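Local coordinates for D-2-hydroxyacid dehydrogensase protein (PDB 4LSW) that probably catalyses the nicotinamide-cofactor-dependent interconversion of D-2-hydroxyacids and 2-oxoacids, as other D-isomer-specific 2-hydroxyacid dehydrogenases do, at residues A[10-15]-A[72-77]; A[92-97]-A[298-303]; A[156-161]-A[183-188]; A[207-212]-A[235-240]; A[294-299]-A[310-315]. All blocks are in the same frame, centred on the assembly; numbering follows the deposited sequence.

Interaction 1 (A[10-15]-A[72-77]); sequences GPYPAW and SVYGVG
Y74 and W15 are tied together through one water molecule, which accepts a hydrogen bond from each: it lies 2.6 Å from Y74 OH and 2.9 Å from W15 NE1, in the plane of both ring systems. The contact belongs to the domain built on the mixed, mainly parallel sheet, probably the substrate-binding domain of the D-2-hydroxyacid dehydrogenase family, where the end of strand 70-74 meets the loop that leads into helix 14-23. Y74 swings its CG anti to the backbone N (chi1 -177°), which carries the phenol away from the strand and past the ring of Y12. The two tyrosines lie alongside and run in opposing directions as an oblique pair, with centroids 5.2 Å apart and planes at 32°. Their closest touch is Y12 CE1 to Y74 CB at 3.5 Å, near the root of one side chain and the outer half of the other. The Y12 hydroxyl bonds to the backbone O of T51 on the neighbouring strand 48-52, which holds the far end of that ring. L297 of helix 287-306 also packs against Y12. P13, at the N-cap position of helix 14-23, comes up beside the phenol end, with its CG 4.3 Å from Y74 OH. G10 O sits 4.2 Å above the plane of the Y12 ring, over its centre.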
# COMPACT_ATOMS: atom_id res chain seq x y z
N GLY A 10 13.26 13.22 2.73
CA GLY A 10 12.14 13.77 1.99
C GLY A 10 11.17 14.48 2.92
O GLY A 10 11.20 14.28 4.12
N PRO A 11 10.31 15.33 2.35
CA PRO A 11 9.36 16.10 3.18
C PRO A 11 8.33 15.24 3.91
O PRO A 11 7.98 14.15 3.45
CB PRO A 11 8.64 17.00 2.15
CG PRO A 11 8.85 16.30 0.83
CD PRO A 11 10.20 15.66 0.92
N TYR A 12 7.85 15.74 5.05
CA TYR A 12 6.74 15.15 5.78
C TYR A 12 5.68 16.23 5.98
O TYR A 12 5.99 17.42 5.87
CB TYR A 12 7.17 14.69 7.17
CG TYR A 12 8.15 13.55 7.23
CD1 TYR A 12 7.94 12.36 6.53
CD2 TYR A 12 9.29 13.66 8.00
CE1 TYR A 12 8.86 11.33 6.60
CE2 TYR A 12 10.19 12.64 8.09
CZ TYR A 12 9.98 11.48 7.39
OH TYR A 12 10.92 10.48 7.50
N PRO A 13 4.44 15.83 6.30
CA PRO A 13 3.42 16.84 6.62
C PRO A 13 3.85 17.71 7.79
O PRO A 13 4.63 17.24 8.62
CB PRO A 13 2.22 15.99 7.04
CG PRO A 13 2.40 14.71 6.31
CD PRO A 13 3.88 14.47 6.29
N ALA A 14 3.34 18.93 7.85
CA ALA A 14 3.69 19.87 8.91
C ALA A 14 3.46 19.32 10.32
O ALA A 14 4.20 19.66 11.25
CB ALA A 14 2.94 21.18 8.72
N TRP A 15 2.45 18.47 10.50
CA TRP A 15 2.14 17.95 11.83
C TRP A 15 3.21 16.97 12.35
O TRP A 15 3.25 16.65 13.54
CB TRP A 15 0.72 17.37 11.91
CG TRP A 15 0.37 16.31 10.90
CD1 TRP A 15 1.04 15.15 10.66
CD2 TRP A 15 -0.78 16.30 10.04
NE1 TRP A 15 0.40 14.42 9.69
CE2 TRP A 15 -0.73 15.11 9.29
CE3 TRP A 15 -1.84 17.18 9.82
CZ2 TRP A 15 -1.69 14.78 8.34
CZ3 TRP A 15 -2.80 16.85 8.87
CH2 TRP A 15 -2.72 15.66 8.14
N SER A 72 14.87 5.37 10.45
CA SER A 72 13.45 5.26 10.71
C SER A 72 12.67 5.62 9.45
O SER A 72 12.86 6.70 8.87
CB SER A 72 13.04 6.14 11.90
OG SER A 72 13.46 5.55 13.11
N VAL A 73 11.83 4.68 9.02
CA VAL A 73 11.08 4.82 7.78
C VAL A 73 9.63 5.20 8.05
O VAL A 73 8.96 4.60 8.90
CB VAL A 73 11.11 3.50 6.98
CG1 VAL A 73 10.35 3.65 5.68
CG2 VAL A 73 12.55 3.06 6.71
N TYR A 74 9.15 6.21 7.32
CA TYR A 74 7.74 6.58 7.30
C TYR A 74 7.06 5.69 6.26
O TYR A 74 7.33 5.82 5.06
CB TYR A 74 7.62 8.06 6.92
CG TYR A 74 6.23 8.66 6.91
CD1 TYR A 74 5.38 8.48 5.83
CD2 TYR A 74 5.80 9.46 7.96
CE1 TYR A 74 4.11 9.05 5.80
CE2 TYR A 74 4.55 10.04 7.94
CZ TYR A 74 3.71 9.83 6.87
OH TYR A 74 2.46 10.43 6.87
N GLY A 75 6.21 4.78 6.72
CA GLY A 75 5.55 3.83 5.83
C GLY A 75 5.85 2.39 6.19
O GLY A 75 6.70 2.11 7.05
N VAL A 76 5.15 1.45 5.54
CA VAL A 76 5.32 0.02 5.80
C VAL A 76 6.56 -0.57 5.12
O VAL A 76 7.37 -1.25 5.76
CB VAL A 76 4.10 -0.80 5.33
CG1 VAL A 76 4.31 -2.27 5.63
CG2 VAL A 76 2.84 -0.31 6.01
N GLY A 77 6.68 -0.34 3.82
CA GLY A 77 7.77 -0.91 3.05
C GLY A 77 9.07 -0.19 3.33
O GLY A 77 9.07 0.99 3.69
O HOH W 1 1.89 12.05 8.76

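Interaction 2 (A[92-97]-A[298-303]); sequences QVTNTP and RDNLTA
T94 and N300 carry this contact, with a smaller share from N95, and together they seat helix 287-306 against strand 92-94. Both elements belong to the domain built on the mixed, mainly parallel sheet, probably the substrate-binding domain in this family of dehydrogenases. The two side chains pass each other head to tail, and the fit is one of van der Waals packing. The methyl T94 CG2 lies 3.5 Å from N300 OD1, while the hydroxyl T94 OG1 stands 3.7 Å from N300 CB, so the threonine presents both branches to the asparagine. This follows from a chi1 of 64°, which places OG1 between the backbone N and the carbonyl carbon and leaves CG2 anti to the carbonyl carbon. The polar ends look elsewhere: T94 OG1 bonds to S72 OG on the adjoining strand 70-74. N300 ND2 donates to T312 OG1, on the run of chain that enters strand 313-315, and makes a weak bond to L296 O within its own helix. N300 OD1 takes a weak bond from the backbone N of L311. The buried carboxamide is thus held at both its oxygen and its nitrogen, which probably fixes the rotation of the amide although T94 itself offers it no bond. N95 turns its CB away from the helix and contributes its backbone instead, its O lying 3.8 Å from N300 ND2.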
# COMPACT_ATOMS: atom_id res chain seq x y z
N GLN A 92 20.25 -0.08 13.01
CA GLN A 92 18.90 -0.59 13.20
C GLN A 92 17.91 0.16 12.30
O GLN A 92 18.17 1.29 11.89
CB GLN A 92 18.50 -0.47 14.67
CG GLN A 92 19.41 -1.29 15.59
CD GLN A 92 19.15 -1.00 17.06
OE1 GLN A 92 18.18 -1.49 17.64
NE2 GLN A 92 20.03 -0.20 17.67
N VAL A 93 16.79 -0.48 11.98
CA VAL A 93 15.79 0.11 11.10
C VAL A 93 14.39 -0.06 11.70
O VAL A 93 14.11 -1.11 12.28
CB VAL A 93 15.84 -0.53 9.69
CG1 VAL A 93 14.86 0.15 8.74
CG2 VAL A 93 17.25 -0.47 9.10
N THR A 94 13.55 0.97 11.61
CA THR A 94 12.15 0.86 12.03
C THR A 94 11.23 1.27 10.88
O THR A 94 11.64 1.99 9.98
CB THR A 94 11.82 1.76 13.26
OG1 THR A 94 11.98 3.14 12.91
CG2 THR A 94 12.70 1.42 14.45
N ASN A 95 9.98 0.80 10.91
CA ASN A 95 8.98 1.25 9.95
C ASN A 95 7.71 1.69 10.68
O ASN A 95 7.73 1.89 11.91
CB ASN A 95 8.67 0.17 8.90
CG ASN A 95 8.02 -1.06 9.49
OD1 ASN A 95 8.10 -1.32 10.69
ND2 ASN A 95 7.36 -1.84 8.64
N THR A 96 6.61 1.85 9.95
CA THR A 96 5.33 2.21 10.58
C THR A 96 4.19 1.27 10.17
O THR A 96 3.35 1.64 9.34
CB THR A 96 4.93 3.66 10.31
OG1 THR A 96 4.67 3.85 8.92
CG2 THR A 96 6.05 4.61 10.74
N PRO A 97 4.15 0.07 10.75
CA PRO A 97 3.16 -0.96 10.40
C PRO A 97 1.86 -0.82 11.17
O PRO A 97 1.80 -0.07 12.16
CB PRO A 97 3.85 -2.24 10.84
CG PRO A 97 4.63 -1.84 12.05
CD PRO A 97 5.08 -0.41 11.79
N ARG A 298 7.92 9.27 14.63
CA ARG A 298 8.51 10.11 15.65
C ARG A 298 8.72 9.36 16.96
O ARG A 298 9.75 9.54 17.62
CB ARG A 298 7.68 11.37 15.85
CG ARG A 298 7.68 12.27 14.62
CD ARG A 298 6.92 13.56 14.86
NE ARG A 298 5.47 13.42 14.74
CZ ARG A 298 4.62 13.49 15.77
NH1 ARG A 298 5.07 13.68 17.00
NH2 ARG A 298 3.31 13.38 15.55
N ASP A 299 7.78 8.50 17.34
CA ASP A 299 7.93 7.76 18.60
C ASP A 299 9.12 6.81 18.59
O ASP A 299 9.76 6.60 19.62
CB ASP A 299 6.64 7.01 18.97
CG ASP A 299 5.51 7.94 19.39
OD1 ASP A 299 5.79 9.13 19.67
OD2 ASP A 299 4.36 7.48 19.44
N ASN A 300 9.43 6.24 17.43
CA ASN A 300 10.62 5.41 17.30
C ASN A 300 11.89 6.22 17.50
O ASN A 300 12.80 5.78 18.20
CB ASN A 300 10.66 4.68 15.95
CG ASN A 300 9.78 3.45 15.92
OD1 ASN A 300 10.09 2.45 16.57
ND2 ASN A 300 8.69 3.51 15.17
N LEU A 301 11.95 7.40 16.88
CA LEU A 301 13.11 8.26 17.04
C LEU A 301 13.26 8.70 18.50
O LEU A 301 14.36 8.66 19.06
CB LEU A 301 13.02 9.47 16.10
CG LEU A 301 13.20 9.16 14.62
CD1 LEU A 301 12.72 10.32 13.76
CD2 LEU A 301 14.67 8.83 14.32
N THR A 302 12.15 9.09 19.12
CA THR A 302 12.15 9.54 20.50
C THR A 302 12.64 8.43 21.42
O THR A 302 13.50 8.65 22.28
CB THR A 302 10.74 9.99 20.93
OG1 THR A 302 10.32 11.08 20.10
CG2 THR A 302 10.73 10.43 22.39
N ALA A 303 12.09 7.23 21.22
CA ALA A 303 12.48 6.08 22.01
C ALA A 303 13.96 5.78 21.86
O ALA A 303 14.66 5.53 22.84
CB ALA A 303 11.64 4.88 21.63

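Interaction 3 (A[156-161]-A[183-188]); sequences IGFEVA and PDWTFV
W185 reaches from the loop ahead of strand 186-188 to the flank of helix 155-165, where A161 and F158 receive it. From CB the indole sets out with CG anti to the carbonyl carbon (chi1 -53°), which directs it toward the helix. Its inner carbons are the first to feel A161: W185 CE3 is 3.9 Å from A161 CB. Further out CZ2 is 3.8 Å from the same methyl, and the outermost pair closes in, CZ3 at 3.5 Å and CH2 at 3.4 Å from A161 CB. The methyl sits over one face of the six-membered ring in a CH-pi contact, 19° off the normal through the centroid. These elements belong to the Rossmann-type fold, in which strand 186-188 is an outermost strand of the parallel sheet and helix 155-165 carries G157 of a probable GxGxxG motif. W185 also rests on I171 and Y173 of the neighbouring strand 170-174. Trimming the indole to an alanine would probably leave the methyl of A161 without the face it packs on and open a gap beside F158. F158 meets the same outer corner of the ring from its edge: its CD1 approaches W185 CZ3 at 3.6 Å, close to the indole plane. The rings meet rim to rim with planes at 55°, and F158 makes an edge-to-face pair with Y181 as well.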
# COMPACT_ATOMS: atom_id res chain seq x y z
N ILE A 156 -3.96 -7.00 5.98
CA ILE A 156 -4.91 -6.29 5.13
C ILE A 156 -6.00 -7.23 4.62
O ILE A 156 -7.19 -6.91 4.70
CB ILE A 156 -4.23 -5.59 3.95
CG1 ILE A 156 -3.27 -4.53 4.50
CG2 ILE A 156 -5.28 -4.93 3.06
CD1 ILE A 156 -2.51 -3.78 3.45
N GLY A 157 -5.59 -8.37 4.10
CA GLY A 157 -6.54 -9.32 3.57
C GLY A 157 -7.53 -9.78 4.62
O GLY A 157 -8.71 -9.92 4.33
N PHE A 158 -7.04 -10.01 5.83
CA PHE A 158 -7.91 -10.38 6.93
C PHE A 158 -8.95 -9.30 7.20
O PHE A 158 -10.13 -9.61 7.33
CB PHE A 158 -7.10 -10.63 8.20
CG PHE A 158 -7.93 -11.04 9.37
CD1 PHE A 158 -8.64 -12.23 9.34
CD2 PHE A 158 -7.97 -10.27 10.51
CE1 PHE A 158 -9.41 -12.63 10.42
CE2 PHE A 158 -8.73 -10.66 11.61
CZ PHE A 158 -9.45 -11.84 11.56
N GLU A 159 -8.51 -8.05 7.24
CA GLU A 159 -9.47 -6.97 7.48
C GLU A 159 -10.48 -6.84 6.35
O GLU A 159 -11.66 -6.59 6.61
CB GLU A 159 -8.75 -5.64 7.70
CG GLU A 159 -8.03 -5.56 9.03
CD GLU A 159 -8.91 -5.91 10.20
OE1 GLU A 159 -10.01 -5.32 10.34
OE2 GLU A 159 -8.51 -6.78 11.00
N VAL A 160 -10.04 -7.04 5.11
CA VAL A 160 -10.99 -7.07 4.00
C VAL A 160 -12.04 -8.17 4.20
O VAL A 160 -13.24 -7.91 4.09
CB VAL A 160 -10.26 -7.26 2.64
CG1 VAL A 160 -11.26 -7.61 1.53
CG2 VAL A 160 -9.46 -6.00 2.29
N ALA A 161 -11.58 -9.38 4.52
CA ALA A 161 -12.50 -10.49 4.72
C ALA A 161 -13.52 -10.22 5.82
O ALA A 161 -14.69 -10.60 5.68
CB ALA A 161 -11.70 -11.76 5.00
N PRO A 183 -10.94 -19.53 10.27
CA PRO A 183 -11.58 -20.84 10.33
C PRO A 183 -12.84 -20.99 9.48
O PRO A 183 -13.18 -22.13 9.14
CB PRO A 183 -11.94 -20.97 11.82
CG PRO A 183 -12.10 -19.57 12.28
CD PRO A 183 -11.06 -18.79 11.54
N ASP A 184 -13.49 -19.89 9.12
CA ASP A 184 -14.76 -19.98 8.40
C ASP A 184 -14.66 -19.64 6.92
O ASP A 184 -15.68 -19.54 6.23
CB ASP A 184 -15.80 -19.09 9.07
CG ASP A 184 -16.08 -19.48 10.50
OD1 ASP A 184 -16.22 -20.70 10.76
OD2 ASP A 184 -16.11 -18.59 11.36
N TRP A 185 -13.44 -19.46 6.43
CA TRP A 185 -13.21 -19.14 5.03
C TRP A 185 -12.39 -20.24 4.36
O TRP A 185 -11.52 -20.86 4.98
CB TRP A 185 -12.52 -17.79 4.89
CG TRP A 185 -13.24 -16.69 5.62
CD1 TRP A 185 -14.59 -16.53 5.72
CD2 TRP A 185 -12.65 -15.64 6.38
NE1 TRP A 185 -14.87 -15.42 6.48
CE2 TRP A 185 -13.70 -14.86 6.91
CE3 TRP A 185 -11.33 -15.27 6.67
CZ2 TRP A 185 -13.47 -13.73 7.71
CZ3 TRP A 185 -11.10 -14.16 7.47
CH2 TRP A 185 -12.17 -13.40 7.98
N THR A 186 -12.67 -20.49 3.09
CA THR A 186 -12.06 -21.60 2.37
C THR A 186 -10.68 -21.25 1.86
O THR A 186 -10.52 -20.35 1.04
CB THR A 186 -12.94 -22.02 1.18
OG1 THR A 186 -14.25 -22.33 1.66
CG2 THR A 186 -12.35 -23.23 0.44
N PHE A 187 -9.68 -21.99 2.34
CA PHE A 187 -8.33 -21.89 1.81
C PHE A 187 -8.21 -22.58 0.46
O PHE A 187 -8.69 -23.71 0.29
CB PHE A 187 -7.33 -22.52 2.79
CG PHE A 187 -5.92 -22.55 2.27
CD1 PHE A 187 -5.14 -21.41 2.25
CD2 PHE A 187 -5.37 -23.74 1.81
CE1 PHE A 187 -3.83 -21.43 1.77
CE2 PHE A 187 -4.07 -23.78 1.33
CZ PHE A 187 -3.29 -22.63 1.32
N VAL A 188 -7.56 -21.88 -0.47
CA VAL A 188 -7.29 -22.36 -1.82
C VAL A 188 -5.79 -22.23 -2.09
O VAL A 188 -5.19 -21.20 -1.78
CB VAL A 188 -8.11 -21.52 -2.84
CG1 VAL A 188 -7.92 -22.05 -4.24
CG2 VAL A 188 -9.61 -21.52 -2.46

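Interaction 4 (A[207-212]-A[235-240]); sequences ASAATR and ASNIDE
Two loops that follow adjacent strands of the parallel Rossmann-type sheet, 200-203 and 228-231, are fastened together by the carboxamide of N237, which bonds to the backbone of A207 and A209. N237 ND2 donates to A207 O at 2.9 Å, with an N-H...O angle of 158° and with the acceptor lying almost in the amide plane. In return A209 N donates to N237 OD1, also at 2.9 Å, along a nearly straight 170° path. Both donors stand somewhat out of the carbonyl planes of their acceptors. The side chain pairs with an acceptor and a donor two residues apart, and both of its polar ends are used. This two-point grip probably fixes the amide's rotation. N237 CG lies anti to the carbonyl carbon (chi1 -81°), which turns the carboxamide toward the facing loop. A leucine in place of N237 would probably leave A207 O and A209 N without these partners and free the 207-212 loop to shift. The backbone of N237 is itself bonded to V215. Further on, D239 serves as N-cap of helix 240-249, its OD1 bonding to A242 N. Beside the bonded pair, the methyl A209 CB packs on N237 OD1 at 3.4 Å.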
# COMPACT_ATOMS: atom_id res chain seq x y z
N ALA A 207 3.84 -8.77 -0.04
CA ALA A 207 5.17 -8.90 -0.64
C ALA A 207 5.07 -9.35 -2.10
O ALA A 207 3.98 -9.55 -2.62
CB ALA A 207 6.02 -9.88 0.16
N SER A 208 6.23 -9.49 -2.74
CA SER A 208 6.29 -10.04 -4.09
C SER A 208 5.76 -11.47 -4.06
O SER A 208 6.29 -12.31 -3.33
CB SER A 208 7.72 -10.00 -4.62
OG SER A 208 8.35 -8.78 -4.30
N ALA A 209 4.73 -11.73 -4.85
CA ALA A 209 4.02 -13.01 -4.80
C ALA A 209 4.89 -14.21 -5.20
O ALA A 209 5.85 -14.06 -5.96
CB ALA A 209 2.78 -12.96 -5.68
N ALA A 210 4.56 -15.38 -4.66
CA ALA A 210 5.11 -16.63 -5.17
C ALA A 210 4.42 -16.92 -6.50
O ALA A 210 3.37 -16.35 -6.78
CB ALA A 210 4.87 -17.76 -4.17
N THR A 211 5.01 -17.79 -7.32
CA THR A 211 4.53 -17.99 -8.69
C THR A 211 3.02 -18.27 -8.79
O THR A 211 2.33 -17.67 -9.62
CB THR A 211 5.34 -19.07 -9.43
OG1 THR A 211 6.73 -18.74 -9.37
CG2 THR A 211 4.91 -19.16 -10.88
N ARG A 212 2.51 -19.15 -7.93
CA ARG A 212 1.11 -19.54 -8.02
C ARG A 212 0.16 -18.46 -7.50
O ARG A 212 -1.06 -18.61 -7.56
CB ARG A 212 0.85 -20.86 -7.29
CG ARG A 212 0.99 -20.78 -5.77
CD ARG A 212 0.65 -22.12 -5.14
NE ARG A 212 1.00 -22.17 -3.71
CZ ARG A 212 2.20 -22.45 -3.24
NH1 ARG A 212 3.21 -22.70 -4.07
NH2 ARG A 212 2.41 -22.46 -1.93
N ALA A 235 1.78 -2.86 -7.37
CA ALA A 235 1.50 -2.99 -8.79
C ALA A 235 2.21 -4.19 -9.41
O ALA A 235 1.68 -4.80 -10.34
CB ALA A 235 1.89 -1.71 -9.53
N SER A 236 3.38 -4.53 -8.88
CA SER A 236 4.23 -5.58 -9.48
C SER A 236 3.60 -6.97 -9.50
O SER A 236 4.03 -7.85 -10.24
CB SER A 236 5.60 -5.64 -8.78
OG SER A 236 5.46 -5.93 -7.40
N ASN A 237 2.57 -7.17 -8.68
CA ASN A 237 1.95 -8.48 -8.60
C ASN A 237 0.83 -8.71 -9.61
O ASN A 237 0.23 -9.78 -9.65
CB ASN A 237 1.46 -8.75 -7.19
CG ASN A 237 2.57 -9.21 -6.28
OD1 ASN A 237 3.53 -9.84 -6.73
ND2 ASN A 237 2.45 -8.89 -5.00
N ILE A 238 0.57 -7.70 -10.44
CA ILE A 238 -0.36 -7.85 -11.55
C ILE A 238 0.31 -7.57 -12.89
O ILE A 238 1.04 -6.58 -13.04
CB ILE A 238 -1.60 -6.96 -11.37
CG1 ILE A 238 -2.30 -7.32 -10.06
CG2 ILE A 238 -2.56 -7.11 -12.54
CD1 ILE A 238 -3.54 -6.51 -9.79
N ASP A 239 0.08 -8.45 -13.85
CA ASP A 239 0.54 -8.24 -15.22
C ASP A 239 -0.41 -7.23 -15.87
O ASP A 239 -1.52 -7.58 -16.29
CB ASP A 239 0.52 -9.58 -15.98
CG ASP A 239 1.06 -9.47 -17.41
OD1 ASP A 239 1.04 -8.37 -18.00
OD2 ASP A 239 1.50 -10.51 -17.93
N GLU A 240 0.01 -5.97 -15.95
CA GLU A 240 -0.85 -4.91 -16.49
C GLU A 240 -1.18 -5.07 -17.97
O GLU A 240 -2.27 -4.71 -18.40
CB GLU A 240 -0.28 -3.52 -16.21
CG GLU A 240 -0.27 -3.14 -14.73
CD GLU A 240 -0.02 -1.66 -14.49
OE1 GLU A 240 0.16 -0.89 -15.46
OE2 GLU A 240 -0.02 -1.26 -13.31

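Interaction 5 (A[294-299]-A[310-315]); sequences GQLLRD and LLTPVV
L311 and L296 form the close-packed part of the contact between helix 287-306 and the chain that follows it, with L296 CD1 3.8 Å from L311 CD2. The other L311 methyl, CD1, settles on the helix backbone at D299 O, 3.4 Å away, and CD2 also meets D299 CB at 3.9 Å. L296 extends with CG anti to its backbone N (chi1 -172°), which brings its branches up to T312. These two side chains meet tip to tip, more openly: T312 OG1 is 4.0 Å from L296 CD1, and its methyl CG2 is 4.2 Å from L296 CD2. That hydroxyl is engaged by N95 O and by N300 ND2, and toward L296 it makes only a van der Waals contact. L311 packs against the helix on one side yet remains largely exposed to solvent. Along the helix, beyond the contact, Q295 NE2 donates to D299 OD1 at 3.0 Å, arriving 36° out of the carboxylate plane, and Q295 OE1 takes a weak bond from R298 NH2. The pattern is that of a C-terminal helix whose chain turns back on itself to add an antiparallel edge strand, 313-315, to an otherwise parallel alpha/beta sheet.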
# COMPACT_ATOMS: atom_id res chain seq x y z
N GLY A 294 2.92 9.11 11.10
CA GLY A 294 3.88 10.14 11.47
C GLY A 294 4.24 10.06 12.94
O GLY A 294 5.41 10.20 13.31
N GLN A 295 3.23 9.85 13.79
CA GLN A 295 3.45 9.71 15.23
C GLN A 295 4.35 8.53 15.55
O GLN A 295 5.20 8.60 16.44
CB GLN A 295 2.10 9.55 15.95
CG GLN A 295 2.21 9.59 17.48
CD GLN A 295 2.59 10.96 18.00
OE1 GLN A 295 1.89 11.95 17.78
NE2 GLN A 295 3.73 11.04 18.69
N LEU A 296 4.16 7.43 14.82
CA LEU A 296 4.94 6.22 15.03
C LEU A 296 6.40 6.41 14.61
O LEU A 296 7.32 5.97 15.31
CB LEU A 296 4.30 5.06 14.25
CG LEU A 296 4.85 3.66 14.49
CD1 LEU A 296 5.05 3.39 15.98
CD2 LEU A 296 3.91 2.63 13.86
N LEU A 297 6.60 7.06 13.47
CA LEU A 297 7.94 7.43 13.05
C LEU A 297 8.61 8.25 14.15
O LEU A 297 9.73 7.94 14.58
CB LEU A 297 7.88 8.25 11.77
CG LEU A 297 9.21 8.89 11.35
CD1 LEU A 297 10.03 7.95 10.47
CD2 LEU A 297 8.96 10.20 10.63
N ARG A 298 7.92 9.27 14.63
CA ARG A 298 8.51 10.11 15.65
C ARG A 298 8.72 9.36 16.96
O ARG A 298 9.75 9.54 17.62
CB ARG A 298 7.68 11.37 15.85
CG ARG A 298 7.68 12.27 14.62
CD ARG A 298 6.92 13.56 14.86
NE ARG A 298 5.47 13.42 14.74
CZ ARG A 298 4.62 13.49 15.77
NH1 ARG A 298 5.07 13.68 17.00
NH2 ARG A 298 3.31 13.38 15.55
N ASP A 299 7.78 8.50 17.34
CA ASP A 299 7.93 7.76 18.60
C ASP A 299 9.12 6.81 18.59
O ASP A 299 9.76 6.60 19.62
CB ASP A 299 6.64 7.01 18.97
CG ASP A 299 5.51 7.94 19.39
OD1 ASP A 299 5.79 9.13 19.67
OD2 ASP A 299 4.36 7.48 19.44
N LEU A 310 12.95 0.30 20.83
CA LEU A 310 12.27 0.73 19.61
C LEU A 310 10.86 0.14 19.57
O LEU A 310 10.64 -0.99 20.02
CB LEU A 310 13.07 0.29 18.38
CG LEU A 310 14.46 0.90 18.24
CD1 LEU A 310 15.19 0.30 17.05
CD2 LEU A 310 14.39 2.42 18.13
N LEU A 311 9.90 0.90 19.04
CA LEU A 311 8.52 0.44 18.99
C LEU A 311 8.31 -0.61 17.91
O LEU A 311 7.75 -1.68 18.16
CB LEU A 311 7.56 1.61 18.75
CG LEU A 311 7.21 2.54 19.93
CD1 LEU A 311 8.34 3.52 20.23
CD2 LEU A 311 5.92 3.29 19.66
N THR A 312 8.76 -0.29 16.70
CA THR A 312 8.52 -1.13 15.54
C THR A 312 9.78 -1.40 14.71
O THR A 312 9.87 -0.99 13.55
CB THR A 312 7.42 -0.54 14.64
OG1 THR A 312 7.69 0.85 14.40
CG2 THR A 312 6.05 -0.65 15.32
N PRO A 313 10.76 -2.11 15.30
CA PRO A 313 11.97 -2.42 14.54
C PRO A 313 11.75 -3.46 13.45
O PRO A 313 10.89 -4.34 13.60
CB PRO A 313 12.90 -3.01 15.59
CG PRO A 313 11.98 -3.62 16.59
CD PRO A 313 10.78 -2.72 16.64
N VAL A 314 12.51 -3.36 12.37
CA VAL A 314 12.49 -4.39 11.33
C VAL A 314 13.87 -4.97 11.10
O VAL A 314 14.01 -6.01 10.45
CB VAL A 314 11.92 -3.86 9.98
CG1 VAL A 314 10.44 -3.53 10.12
CG2 VAL A 314 12.71 -2.65 9.50
N VAL A 315 14.90 -4.30 11.61
CA VAL A 315 16.26 -4.81 11.54
C VAL A 315 16.90 -4.66 12.90
O VAL A 315 16.89 -3.57 13.48
CB VAL A 315 17.12 -4.08 10.49
CG1 VAL A 315 18.55 -4.60 10.51
CG2 VAL A 315 16.51 -4.22 9.10

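Interactions 1, 2 and 5 share the mixed-sheet domain, and interactions 3 and 4 the NAD-binding domain. Interactions 2 and 5 nearly coincide, their centres about 2 Å apart: both use helix 287-306, with R298 and D299 in common, and their other segments lie on the neighbouring strands 92-94 and 313-315. Interaction 1 lies about 11 Å from each between centres. It joins interaction 2 through the G75 N to T96 OG1 bond of 2.8 Å, and interaction 5 through Y12 CZ against L297 CD2 at 3.6 Å. Interactions 3 and 4, 19 Å apart between centres, fall inside the long chain excursion that interaction 2 closes. Centres in different domains are 26 to 30 Å apart; in relatives, the active site lies in the cleft between such domains.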